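Local atomic coordinates of formyltransferase PseJ (Anoxybacillus kamchatkensis G10, PDB entry 6EDK), a protein that belongs to the formyltransferase family and has a mixed alpha/beta fold with a ligand pocket. Residues D105-L108 with W109-E113; E159-F162 with M163-P167; E192-L195 with Y196-T199. One frame throughout, in Å; residues are numbered along the deposited sequence.

Contact 1 (D105-L108 with W109-E113); sequences DPNL and WSFLE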
loop_
_atom_site.group_PDB
_atom_site.type_symbol
_atom_site.label_atom_id
_atom_site.label_comp_id
_atom_site.label_asym_id
_atom_site.label_seq_id
_atom_site.Cartn_x
_atom_site.Cartn_y
_atom_site.Cartn_z
ATOM N N ASP A 105 0.646 10.705 0.605
ATOM C CA ASP A 105 1.894 11.143 1.221
ATOM C C ASP A 105 2.080 10.611 2.652
ATOM O O ASP A 105 2.447 11.349 3.560
ATOM C CB ASP A 105 1.973 12.656 1.220
ATOM C CG ASP A 105 1.806 13.230 -0.188
ATOM O OD1 ASP A 105 2.534 12.780 -1.079
ATOM O OD2 ASP A 105 0.949 14.112 -0.383
ATOM N N PRO A 106 1.873 9.310 2.872
ATOM C CA PRO A 106 1.930 8.845 4.252
ATOM C C PRO A 106 3.292 9.034 4.890
ATOM O O PRO A 106 3.354 9.295 6.097
ATOM C CB PRO A 106 1.549 7.367 4.184
ATOM C CG PRO A 106 1.808 6.998 2.715
ATOM C CD PRO A 106 1.489 8.256 1.932
ATOM N N ASN A 107 4.381 8.910 4.129
ATOM C CA ASN A 107 5.699 9.058 4.746
ATOM C C ASN A 107 5.873 10.470 5.275
ATOM O O ASN A 107 6.304 10.682 6.413
ATOM C CB ASN A 107 6.775 8.712 3.728
ATOM C CG ASN A 107 8.189 8.788 4.277
ATOM O OD1 ASN A 107 8.521 8.204 5.323
ATOM N ND2 ASN A 107 9.051 9.493 3.551
ATOM N N LEU A 108 5.578 11.456 4.437
ATOM C CA LEU A 108 5.676 12.847 4.900
ATOM C C LEU A 108 4.793 13.104 6.117
ATOM O O LEU A 108 5.247 13.679 7.107
ATOM C CB LEU A 108 5.319 13.770 3.752
ATOM C CG LEU A 108 5.232 15.288 4.138
ATOM C CD1 LEU A 108 6.592 15.763 4.573
ATOM C CD2 LEU A 108 4.788 16.021 2.852
ATOM N N TRP A 109 3.542 12.676 6.079
ATOM C CA TRP A 109 2.633 12.969 7.183
ATOM C C TRP A 109 3.025 12.263 8.465
ATOM O O TRP A 109 2.748 12.778 9.566
ATOM C CB TRP A 109 1.202 12.611 6.816
ATOM C CG TRP A 109 0.624 13.617 5.934
ATOM C CD1 TRP A 109 0.388 13.506 4.606
ATOM C CD2 TRP A 109 0.241 14.930 6.317
ATOM N NE1 TRP A 109 -0.135 14.704 4.118
ATOM C CE2 TRP A 109 -0.215 15.591 5.158
ATOM C CE3 TRP A 109 0.258 15.629 7.545
ATOM C CZ2 TRP A 109 -0.684 16.932 5.179
ATOM C CZ3 TRP A 109 -0.203 16.959 7.556
ATOM C CH2 TRP A 109 -0.657 17.583 6.361
ATOM N N SER A 110 3.701 11.088 8.356
ATOM C CA SER A 110 4.174 10.423 9.542
ATOM C C SER A 110 5.193 11.266 10.284
ATOM O O SER A 110 5.297 11.163 11.504
ATOM C CB SER A 110 4.751 9.043 9.199
ATOM O OG SER A 110 6.068 9.118 8.682
ATOM N N PHE A 111 5.904 12.145 9.591
ATOM C CA PHE A 111 6.837 13.057 10.254
ATOM C C PHE A 111 6.154 14.352 10.680
ATOM O O PHE A 111 6.310 14.784 11.840
ATOM C CB PHE A 111 8.011 13.348 9.338
ATOM C CG PHE A 111 8.920 12.194 9.227
ATOM C CD1 PHE A 111 9.798 11.922 10.237
ATOM C CD2 PHE A 111 8.845 11.336 8.167
ATOM C CE1 PHE A 111 10.619 10.812 10.170
ATOM C CE2 PHE A 111 9.675 10.239 8.104
ATOM C CZ PHE A 111 10.547 9.975 9.124
ATOM N N LEU A 112 5.352 14.935 9.779
ATOM C CA LEU A 112 4.665 16.176 10.115
ATOM C C LEU A 112 3.802 16.027 11.360
ATOM O O LEU A 112 3.751 16.938 12.199
ATOM C CB LEU A 112 3.813 16.640 8.940
ATOM C CG LEU A 112 4.585 17.107 7.711
ATOM C CD1 LEU A 112 3.625 17.361 6.583
ATOM C CD2 LEU A 112 5.432 18.332 7.974
ATOM N N GLU A 113 3.112 14.897 11.516
ATOM C CA GLU A 113 2.217 14.662 12.642
ATOM C C GLU A 113 2.814 13.718 13.673
ATOM O O GLU A 113 2.121 13.360 14.625
ATOM C CB GLU A 113 0.858 14.154 12.132
ATOM C CG GLU A 113 0.065 15.277 11.441
ATOM C CD GLU A 113 -1.240 14.862 10.827
ATOM O OE1 GLU A 113 -1.561 13.650 10.757
ATOM O OE2 GLU A 113 -1.983 15.763 10.386
HETATM O O HOH W 1 -0.693 15.367 1.321
HETATM O O HOH W 2 7.346 7.024 7.569
#
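Leu108 and Leu112 meet one turn apart on the short helix 106-112. Leu108 CG lies 3.6 Å from Leu112 CD1, and the two side chains cross at a slant. The same Leu112 CD1 also rests over one face of the Trp109 indole, toward its rim. Leu108 O takes two backbone bonds. Leu112 N comes at it in the carbonyl plane with an angle of 172° at the hydrogen, while Phe111 N sits above that plane on a more bent bond.

Asn107 O is gripped by a side chain. Ser110 OG donates to Asn107 O at 2.8 Å. This serine has OG between its own backbone N and carbonyl carbon (chi1 80°), which turns the hydroxyl back toward the preceding turn. A water closes the group by donating both to Ser110 OG and to Asn107 OD1. The Asn107 amide stands nearly perpendicular to the Phe111 ring, and OD1 meets the ring edge in its plane, 3.6 Å from CE2. Asn107 ND2 is held by Thr150 and by a bound MES molecule.

At the start of the helix, Asp105 occupies the N-cap position, but its carboxylate makes no capping bond. Asp105 OD2 is salt-bridged to Lys191 instead. Trp109 NE1 donates a hydrogen bond to a water, whose O lies 2.9 Å from NE1 in the indole plane. The same water O lies 2.7 Å from Asp105 OD2, and so links the two side chains. Trp109 stacks with His186 of strand 185-186. On the Asn107 and Phe111 side, the helix packs against helix 147-169 through Leu147, Thr150, Tyr151 and Leu154.

Contact 2 (E159-F162 with M163-P167); sequences EKLF and MEYWP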
loop_
_atom_site.group_PDB
_atom_site.type_symbol
_atom_site.label_atom_id
_atom_site.label_comp_id
_atom_site.label_asym_id
_atom_site.label_seq_id
_atom_site.Cartn_x
_atom_site.Cartn_y
_atom_site.Cartn_z
ATOM N N GLU A 159 7.858 -4.449 0.298
ATOM C CA GLU A 159 8.150 -5.482 -0.720
ATOM C C GLU A 159 8.685 -6.704 -0.045
ATOM O O GLU A 159 8.258 -7.810 -0.333
ATOM C CB GLU A 159 9.087 -4.926 -1.752
ATOM C CG GLU A 159 8.484 -3.694 -2.500
ATOM C CD GLU A 159 9.406 -2.968 -3.436
ATOM O OE1 GLU A 159 10.593 -3.350 -3.582
ATOM O OE2 GLU A 159 8.963 -1.958 -4.080
ATOM N N LYS A 160 9.573 -6.531 0.947
ATOM C CA LYS A 160 9.992 -7.681 1.742
ATOM C C LYS A 160 8.841 -8.344 2.462
ATOM O O LYS A 160 8.756 -9.567 2.515
ATOM C CB LYS A 160 11.058 -7.193 2.734
ATOM C CG LYS A 160 11.717 -8.278 3.531
ATOM C CD LYS A 160 12.792 -7.755 4.519
ATOM C CE LYS A 160 13.352 -8.952 5.291
ATOM N NZ LYS A 160 13.977 -8.553 6.582
ATOM N N LEU A 161 8.000 -7.563 3.142
ATOM C CA LEU A 161 6.912 -8.121 3.931
ATOM C C LEU A 161 5.939 -8.890 3.037
ATOM O O LEU A 161 5.438 -9.964 3.400
ATOM C CB LEU A 161 6.161 -6.951 4.620
ATOM C CG LEU A 161 5.018 -7.277 5.566
ATOM C CD1 LEU A 161 5.494 -8.017 6.811
ATOM C CD2 LEU A 161 4.265 -6.008 5.998
ATOM N N PHE A 162 5.727 -8.363 1.841
ATOM C CA PHE A 162 4.816 -9.039 0.892
ATOM C C PHE A 162 5.382 -10.408 0.514
ATOM O O PHE A 162 4.690 -11.446 0.570
ATOM C CB PHE A 162 4.662 -8.194 -0.346
ATOM C CG PHE A 162 3.871 -8.937 -1.409
ATOM C CD1 PHE A 162 2.549 -9.113 -1.251
ATOM C CD2 PHE A 162 4.552 -9.548 -2.431
ATOM C CE1 PHE A 162 1.836 -9.880 -2.200
ATOM C CE2 PHE A 162 3.838 -10.341 -3.366
ATOM C CZ PHE A 162 2.516 -10.470 -3.187
ATOM N N MET A 163 6.647 -10.414 0.102
ATOM C CA MET A 163 7.250 -11.699 -0.344
ATOM C C MET A 163 7.372 -12.654 0.810
ATOM O O MET A 163 7.259 -13.878 0.616
ATOM C CB MET A 163 8.620 -11.465 -0.975
ATOM C CG MET A 163 8.576 -10.726 -2.313
ATOM S SD MET A 163 10.065 -10.556 -3.348
ATOM C CE MET A 163 10.991 -9.358 -2.366
ATOM N N GLU A 164 7.637 -12.130 2.027
ATOM C CA GLU A 164 7.697 -13.015 3.183
ATOM C C GLU A 164 6.378 -13.700 3.438
ATOM O O GLU A 164 6.363 -14.891 3.802
ATOM C CB GLU A 164 8.129 -12.256 4.431
ATOM C CG GLU A 164 8.133 -13.054 5.712
ATOM C CD GLU A 164 8.663 -12.225 6.875
ATOM O OE1 GLU A 164 9.147 -11.077 6.625
ATOM O OE2 GLU A 164 8.639 -12.741 8.002
ATOM N N TYR A 165 5.264 -13.007 3.231
ATOM C CA TYR A 165 3.965 -13.574 3.634
ATOM C C TYR A 165 3.121 -14.074 2.462
ATOM O O TYR A 165 2.129 -14.764 2.684
ATOM C CB TYR A 165 3.149 -12.558 4.448
ATOM C CG TYR A 165 3.608 -12.451 5.878
ATOM C CD1 TYR A 165 3.143 -13.304 6.850
ATOM C CD2 TYR A 165 4.562 -11.520 6.249
ATOM C CE1 TYR A 165 3.573 -13.228 8.148
ATOM C CE2 TYR A 165 4.999 -11.418 7.627
ATOM C CZ TYR A 165 4.479 -12.300 8.545
ATOM O OH TYR A 165 4.867 -12.272 9.876
ATOM N N TRP A 166 3.513 -13.775 1.231
ATOM C CA TRP A 166 2.700 -14.231 0.109
ATOM C C TRP A 166 2.484 -15.738 0.086
ATOM O O TRP A 166 1.355 -16.142 -0.225
ATOM C CB TRP A 166 3.352 -13.800 -1.178
ATOM C CG TRP A 166 2.587 -14.244 -2.450
ATOM C CD1 TRP A 166 3.103 -15.057 -3.454
ATOM C CD2 TRP A 166 1.259 -13.920 -2.821
ATOM N NE1 TRP A 166 2.136 -15.239 -4.434
ATOM C CE2 TRP A 166 1.004 -14.550 -4.077
ATOM C CE3 TRP A 166 0.249 -13.164 -2.244
ATOM C CZ2 TRP A 166 -0.193 -14.421 -4.721
ATOM C CZ3 TRP A 166 -0.945 -13.046 -2.894
ATOM C CH2 TRP A 166 -1.149 -13.658 -4.143
ATOM N N PRO A 167 3.462 -16.594 0.386
ATOM C CA PRO A 167 3.154 -18.055 0.418
ATOM C C PRO A 167 1.957 -18.413 1.279
ATOM O O PRO A 167 1.255 -19.373 0.961
ATOM C CB PRO A 167 4.434 -18.691 0.961
ATOM C CG PRO A 167 5.548 -17.732 0.544
ATOM C CD PRO A 167 4.899 -16.344 0.688
#
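This contact lies within the long helix 147-169, where side chains four residues apart pair along the helix. Phe162 and Trp166 lie alongside each other and point the same way. Both have CG anti to the backbone N (chi1 173° and 179°), which carries the two rings off the helix in one direction. The Phe162 ring and the five-membered ring of Trp166 are 29° from parallel and slid apart, so they barely overlap. Phe162 CZ sits over the rim of one indole face, 3.6 Å from Trp166 CE3. In return, Trp166 CB makes a CH-pi contact over the phenyl face, 4.2 Å from the centroid of the Phe162 ring.

Leu161 CD1 touches Tyr165 CE2 at 3.5 Å, the two side chains crossing at a slant. Leu161 O lies at the edge of the tyrosine ring, in its plane.

Beneath these pairs runs the backbone ladder, from Met163 N to Glu159 O at 3.1 Å to Trp166 N to Phe162 O at 2.7 Å. It breaks at Pro167, whose nitrogen has no bond to the turn before, and the helix kinks there. Phe162 packs on Leu38 and Ile121, and Leu161 on Val119 and Val135. The arrangement is that of an amphipathic alpha-helix lying against a beta-sheet.

Contact 3 (E192-L195 with Y196-T199); sequences EKYL and YLLT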
loop_
_atom_site.group_PDB
_atom_site.type_symbol
_atom_site.label_atom_id
_atom_site.label_comp_id
_atom_site.label_asym_id
_atom_site.label_seq_id
_atom_site.Cartn_x
_atom_site.Cartn_y
_atom_site.Cartn_z
ATOM N N GLU A 192 0.079 21.141 1.030
ATOM C CA GLU A 192 0.500 22.405 0.405
ATOM C C GLU A 192 1.023 23.422 1.414
ATOM O O GLU A 192 2.050 24.063 1.182
ATOM C CB GLU A 192 -0.661 22.999 -0.388
ATOM C CG GLU A 192 -0.822 22.393 -1.779
ATOM C CD GLU A 192 0.323 22.782 -2.715
ATOM O OE1 GLU A 192 0.571 24.007 -2.926
ATOM O OE2 GLU A 192 0.990 21.852 -3.225
ATOM N N LYS A 193 0.351 23.589 2.543
ATOM C CA LYS A 193 0.834 24.607 3.469
ATOM C C LYS A 193 2.146 24.243 4.144
ATOM O O LYS A 193 2.679 25.061 4.902
ATOM C CB LYS A 193 -0.223 24.910 4.531
ATOM C CG LYS A 193 -0.723 23.706 5.301
ATOM C CD LYS A 193 -2.184 23.869 5.689
ATOM C CE LYS A 193 -2.374 24.996 6.696
ATOM N NZ LYS A 193 -1.616 24.749 7.962
ATOM N N TYR A 194 2.686 23.047 3.894
ATOM C CA TYR A 194 3.937 22.634 4.509
ATOM C C TYR A 194 5.077 22.519 3.518
ATOM O O TYR A 194 6.237 22.366 3.944
ATOM C CB TYR A 194 3.720 21.291 5.235
ATOM C CG TYR A 194 2.721 21.399 6.360
ATOM C CD1 TYR A 194 3.072 22.000 7.559
ATOM C CD2 TYR A 194 1.432 20.913 6.234
ATOM C CE1 TYR A 194 2.164 22.101 8.608
ATOM C CE2 TYR A 194 0.520 21.013 7.292
ATOM C CZ TYR A 194 0.898 21.615 8.458
ATOM O OH TYR A 194 0.017 21.733 9.511
ATOM N N LEU A 195 4.795 22.641 2.218
ATOM C CA LEU A 195 5.851 22.490 1.216
ATOM C C LEU A 195 7.019 23.441 1.444
ATOM O O LEU A 195 8.126 23.167 0.999
ATOM C CB LEU A 195 5.284 22.706 -0.182
ATOM C CG LEU A 195 4.267 21.680 -0.691
ATOM C CD1 LEU A 195 4.041 21.836 -2.210
ATOM C CD2 LEU A 195 4.651 20.238 -0.399
ATOM N N TYR A 196 6.796 24.572 2.117
ATOM C CA TYR A 196 7.875 25.518 2.357
ATOM C C TYR A 196 8.929 24.920 3.271
ATOM O O TYR A 196 10.049 25.440 3.339
ATOM C CB TYR A 196 7.309 26.822 2.961
ATOM C CG TYR A 196 6.997 26.718 4.430
ATOM C CD1 TYR A 196 5.747 26.314 4.868
ATOM C CD2 TYR A 196 7.975 27.001 5.393
ATOM C CE1 TYR A 196 5.468 26.184 6.227
ATOM C CE2 TYR A 196 7.717 26.881 6.742
ATOM C CZ TYR A 196 6.463 26.468 7.159
ATOM O OH TYR A 196 6.211 26.338 8.505
ATOM N N LEU A 197 8.570 23.857 4.009
ATOM C CA LEU A 197 9.556 23.165 4.836
ATOM C C LEU A 197 10.484 22.305 4.000
ATOM O O LEU A 197 11.633 22.108 4.396
ATOM C CB LEU A 197 8.835 22.303 5.872
ATOM C CG LEU A 197 8.072 23.066 6.955
ATOM C CD1 LEU A 197 7.125 22.135 7.672
ATOM C CD2 LEU A 197 9.028 23.691 7.949
ATOM N N LEU A 198 10.011 21.836 2.838
ATOM C CA LEU A 198 10.776 20.915 2.005
ATOM C C LEU A 198 11.732 21.671 1.074
ATOM O O LEU A 198 11.672 21.560 -0.145
ATOM C CB LEU A 198 9.828 20.030 1.212
ATOM C CG LEU A 198 8.726 19.345 2.010
ATOM C CD1 LEU A 198 8.128 18.249 1.165
ATOM C CD2 LEU A 198 9.316 18.817 3.313
ATOM N N THR A 199 12.680 22.368 1.693
ATOM C CA THR A 199 13.625 23.183 0.948
ATOM C C THR A 199 14.554 22.364 0.080
ATOM O O THR A 199 15.064 22.901 -0.904
ATOM C CB THR A 199 14.456 24.039 1.903
ATOM O OG1 THR A 199 14.935 23.221 2.972
ATOM C CG2 THR A 199 13.605 25.172 2.456
HETATM O O HOH W 3 4.058 25.827 1.837
#
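Tyr196 has CG between its backbone N and carbonyl carbon (chi1 78°). This folds the phenol ring back along the chain, so that its edge meets Lys193 O in the ring plane, 3.3 Å from Tyr196 CE1. One face of the same ring is covered near its rim by Leu197 CG. Tyr194 and Leu197 both have CG anti to the carbonyl carbon (chi1 -63° and -68°). Their side chains run side by side in the same direction. Leu197 CD1 comes to the edge of the Tyr194 ring, 4.1 Å from Tyr194 CD1. The next pair is looser, with Leu195 CD2 at 4.3 Å from Leu198 CD1.

Two backbone bonds, each spanning three residues, draw the chain into turns. Leu197 N donates to Tyr194 O at 2.8 Å and Leu198 N to Leu195 O at 3.0 Å. Both donors stand above the carbonyl plane. A water bridges the backbone at the other end, donating to Glu192 O and accepting from Tyr196 N at 3.0 Å. Leu198 is the centre of an inverse gamma turn, in which Thr199 N makes a weak bond to Leu197 O.

These residues lie at the surface, after strand 185-186, and a bound MES lies near Leu198. The apolar side chains of 194-198 lean on the C-terminal part of the chain: Tyr194 touches Ala213, Leu197 reaches Leu209 and Lys212, and Leu198 packs on Leu209. Helix 106-112 packs against the Tyr194 ring.

How the contacts relate
All three contacts are local and follow one another along the chain, with no nesting or crossing and no long loop closed by any of them. Contact 1 comes first, on helix 106-112 between strands 102-103 and 118-123. Contact 2 follows on helix 147-169, after strand 133-138 at one border of the mixed sheet, and packs that helix on strands 118-123 and 133-138 and on helix 36-43. Contact 3 lies later, after strand 185-186. Contacts 1 and 3 touch, with Trp109 CH2 3.7 Å from Tyr194 CE2, which ties this late segment to the short helix. Contact 2 stands apart, its centre about 24 Å from that of contact 1 and about 34 Å from that of contact 3.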